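Local structure of Rho guanine nucleotide exchange factor 11 (Homo sapiens, 5JHH) at residues 83-86 with 87-91; 95-98 with 99-103. The protein probably activates Rho-family GTPases by promoting exchange of bound GDP for GTP through its tandem DH and PH domains. All coordinates share one frame; numbering follows the deposited sequence.

Contact 1: 83-86 with 87-91; sequences AMKK and LREEG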
# COMPACT_ATOMS: atom_id res chain seq x y z
N ALA A 83 25.07 -12.28 10.24
CA ALA A 83 24.69 -13.22 11.30
C ALA A 83 23.96 -14.42 10.71
O ALA A 83 24.05 -15.51 11.26
CB ALA A 83 23.84 -12.55 12.37
N MET A 84 23.24 -14.25 9.60
CA MET A 84 22.61 -15.37 8.93
C MET A 84 23.65 -16.32 8.36
O MET A 84 23.48 -17.54 8.37
CB MET A 84 21.68 -14.89 7.80
CG MET A 84 20.44 -14.14 8.24
SD MET A 84 19.53 -13.44 6.83
CE MET A 84 18.07 -12.89 7.70
N LYS A 85 24.70 -15.76 7.78
CA LYS A 85 25.80 -16.53 7.26
C LYS A 85 26.42 -17.35 8.41
O LYS A 85 26.52 -18.57 8.33
CB LYS A 85 26.81 -15.57 6.64
CG LYS A 85 27.11 -15.76 5.15
CD LYS A 85 28.46 -16.47 4.96
CE LYS A 85 29.31 -15.90 3.81
NZ LYS A 85 29.36 -16.79 2.61
N LYS A 86 26.80 -16.69 9.50
CA LYS A 86 27.35 -17.36 10.67
C LYS A 86 26.54 -18.61 11.03
O LYS A 86 27.08 -19.69 11.21
CB LYS A 86 27.37 -16.40 11.87
CG LYS A 86 28.76 -16.01 12.35
CD LYS A 86 29.03 -16.50 13.77
CE LYS A 86 28.85 -15.38 14.80
NZ LYS A 86 28.59 -15.91 16.17
N LEU A 87 25.22 -18.46 11.11
CA LEU A 87 24.33 -19.54 11.52
C LEU A 87 24.22 -20.68 10.49
O LEU A 87 24.07 -21.84 10.85
CB LEU A 87 22.96 -18.96 11.80
CG LEU A 87 21.91 -19.90 12.32
CD1 LEU A 87 22.17 -20.18 13.79
CD2 LEU A 87 20.56 -19.23 12.15
N ARG A 88 24.30 -20.33 9.22
CA ARG A 88 24.26 -21.31 8.16
C ARG A 88 25.58 -22.11 8.27
O ARG A 88 25.62 -23.29 7.95
CB ARG A 88 24.03 -20.58 6.81
CG ARG A 88 24.06 -21.37 5.50
CD ARG A 88 23.51 -22.80 5.55
NE ARG A 88 24.54 -23.81 5.85
CZ ARG A 88 25.20 -24.57 4.97
NH1 ARG A 88 26.10 -25.44 5.42
NH2 ARG A 88 24.96 -24.50 3.66
N GLU A 89 26.62 -21.51 8.82
CA GLU A 89 27.89 -22.24 8.94
C GLU A 89 27.81 -23.56 9.72
O GLU A 89 28.43 -24.52 9.34
CB GLU A 89 29.02 -21.33 9.48
CG GLU A 89 29.65 -20.52 8.35
CD GLU A 89 30.46 -19.32 8.82
OE1 GLU A 89 30.80 -19.22 10.03
OE2 GLU A 89 30.73 -18.47 7.94
N GLU A 90 26.99 -23.63 10.76
CA GLU A 90 26.85 -24.87 11.50
C GLU A 90 25.87 -25.86 10.86
O GLU A 90 25.12 -26.54 11.56
CB GLU A 90 26.43 -24.58 12.94
CG GLU A 90 27.30 -23.54 13.63
CD GLU A 90 26.45 -22.52 14.35
OE1 GLU A 90 25.37 -22.90 14.83
OE2 GLU A 90 26.85 -21.33 14.41
N GLY A 91 25.88 -25.96 9.53
CA GLY A 91 25.19 -27.04 8.84
C GLY A 91 23.94 -26.55 8.16
O GLY A 91 23.32 -25.60 8.64
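Glu89 folds back along the preceding turn of its helix, lying against the backbone of Lys85 and Lys86. Its CB approaches Lys86 O to 3.1 Å, its CG passes 3.7 Å from Lys85 O, and OE1 ends 4.0 Å from Lys86 CA. The lysine side chains run outward, so the carboxylate lies near the main chain and Lys85 CD, with the ammonium groups farther off: Lys85 NZ stays 5.8 Å from Glu89 OE2, and Lys86 NZ is 6.0 Å from Glu90 OE2. Neither i to i+4 pair therefore forms a salt bridge, although both would still feel a mild attraction.

The hydrogen bonds of this contact are all made by the backbone. Glu89 N donates to Lys85 O with an N-H...O angle of 138° and makes a second, weak bond to Lys86 O, so one amide is shared between the i-4 and i-3 carbonyls as the helix ends. The two amides before it bond in the regular i to i-4 way: Leu87 N to Ala83 O (3.2 Å) and Arg88 N to Met84 O (3.0 Å). Gly91, beyond the helix, has a positive phi of 107°, a conformation that calls for glycine.

Leu87 has CG anti to its backbone N (chi1 -176°), and its branch heads away from the lysines toward helix 98-105, touching Ile94. Met84 reaches Phe31 and Glu34 of helix 18-54, placing the end of helix 70-89 between that helix and helix 98-105, while Arg88 touches Val8.

Contact 2: 95-98 with 99-103; sequences KEIS and DLMLA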
# COMPACT_ATOMS: atom_id res chain seq x y z
N LYS A 95 18.71 -24.76 12.81
CA LYS A 95 18.02 -25.21 14.01
C LYS A 95 17.19 -24.07 14.54
O LYS A 95 16.37 -23.57 13.80
CB LYS A 95 19.02 -25.77 15.03
CG LYS A 95 19.67 -27.08 14.58
CD LYS A 95 18.63 -28.17 14.29
CE LYS A 95 19.26 -29.56 14.21
NZ LYS A 95 20.24 -29.69 13.09
N GLU A 96 17.39 -23.62 15.78
CA GLU A 96 16.61 -22.50 16.29
C GLU A 96 17.01 -21.20 15.59
O GLU A 96 18.17 -20.95 15.27
CB GLU A 96 16.70 -22.29 17.81
CG GLU A 96 17.58 -23.24 18.61
CD GLU A 96 16.91 -24.58 18.80
OE1 GLU A 96 17.44 -25.58 18.26
OE2 GLU A 96 15.84 -24.62 19.44
N ILE A 97 16.01 -20.35 15.38
CA ILE A 97 16.22 -19.14 14.64
C ILE A 97 15.66 -17.94 15.36
O ILE A 97 15.92 -16.82 14.95
CB ILE A 97 15.63 -19.31 13.24
CG1 ILE A 97 16.52 -18.59 12.25
CG2 ILE A 97 14.15 -18.93 13.19
CD1 ILE A 97 16.01 -18.72 10.83
N SER A 98 14.98 -18.16 16.48
CA SER A 98 14.25 -17.08 17.10
C SER A 98 15.18 -15.99 17.63
O SER A 98 14.84 -14.82 17.56
CB SER A 98 13.34 -17.59 18.23
OG SER A 98 14.10 -18.27 19.20
N ASP A 99 16.33 -16.36 18.16
CA ASP A 99 17.24 -15.38 18.69
C ASP A 99 17.80 -14.46 17.55
O ASP A 99 18.03 -13.31 17.77
CB ASP A 99 18.42 -16.08 19.35
CG ASP A 99 18.08 -16.74 20.71
OD1 ASP A 99 17.08 -16.40 21.37
OD2 ASP A 99 18.89 -17.59 21.12
N LEU A 100 18.13 -15.03 16.41
CA LEU A 100 18.51 -14.23 15.28
C LEU A 100 17.37 -13.26 14.89
O LEU A 100 17.61 -12.08 14.69
CB LEU A 100 18.87 -15.15 14.13
CG LEU A 100 19.34 -14.53 12.83
CD1 LEU A 100 20.52 -13.59 13.00
CD2 LEU A 100 19.70 -15.64 11.89
N MET A 101 16.13 -13.72 14.91
CA MET A 101 15.00 -12.83 14.62
C MET A 101 14.86 -11.74 15.66
O MET A 101 14.64 -10.57 15.32
CB MET A 101 13.72 -13.62 14.53
CG MET A 101 13.73 -14.77 13.52
SD MET A 101 13.95 -14.22 11.83
CE MET A 101 15.60 -14.71 11.51
N LEU A 102 14.97 -12.10 16.93
CA LEU A 102 14.90 -11.09 17.96
C LEU A 102 16.09 -10.12 17.92
O LEU A 102 15.96 -8.98 18.35
CB LEU A 102 14.82 -11.70 19.37
CG LEU A 102 13.60 -12.61 19.61
CD1 LEU A 102 13.73 -13.31 20.96
CD2 LEU A 102 12.30 -11.81 19.57
N ALA A 103 17.23 -10.56 17.42
CA ALA A 103 18.35 -9.68 17.37
C ALA A 103 18.14 -8.56 16.32
O ALA A 103 18.80 -7.51 16.36
CB ALA A 103 19.62 -10.47 17.09
O HOH W 1 18.77 -18.03 16.51
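Asp99 brings a flat carboxylate to this contact, its OD1 standing 4.1 Å from Ser98 OG; no aromatic ring within 95-103 stacks on it. The two oxygens are linked indirectly, because Lys193 forms a salt bridge with OD1 and a hydrogen bond with OG. Ser98 OG lies between its own backbone N and carbonyl carbon (chi1 58°), 3.1 Å from Asp99 N, but the angle there is too poor for a bond. Glu190 binds this OG as well as Ile97 N.

Another flat group is the Ile97 carbonyl, at the N-cap position of the helix. Met101 N lies in its plane and donates to Ile97 O at 3.1 Å, nearly straight at 161°, while Met101 CG comes to 3.3 Å from Ile97 O. Ser98 O receives Leu102 N at 2.8 Å, the donor tilted 17° from the carbonyl plane. An amide of the first turn is satisfied by water: a molecule accepts from Leu100 N and donates to Glu96 O, bridging the loop to the helix. Acidic groups of Asp99 and Glu190 beside this helix start would probably be favoured by its dipole.

Apolar contact to Ile97 CG1 comes from Leu100 CD2 at 4.4 Å and more closely from Met101, whose chain bends at chi2 and chi3 and carries CE back to 4.1 Å from Ile97 CG1, the two side chains crossing at a slant. Ile97 and Met101 share Leu194 of helix 189-227 as a neighbour, and Ile97 also meets Ile27 and Phe31 of helix 18-54, where Met101 touches Leu30. Helix 98-105 thus begins wedged among three helices, the third being helix 70-89, where Trp80 donates to Leu100 O.

Overall arrangement
Contact 1 ends helix 70-89 and contact 2 starts helix 98-105, the next helix in the chain, both inside the RhoGEF (DH) domain. Their centres are about 12 Å apart, and the joint is apolar. Leu100 is its hub: CD1 lies 3.5 Å from Ala83 CB, while CD2 lies 3.7 Å from Leu87 CD2 and 4.0 Å from Met84 CG. Leu87 CD2 also reaches Ile97 CG1 at 4.1 Å, tying the N-cap residue to the preceding helix. A bound glycerol, probably from crystallisation, sits beside this seam, about 3 Å from the side chain of Ala83 and about 4 Å from that of Leu100.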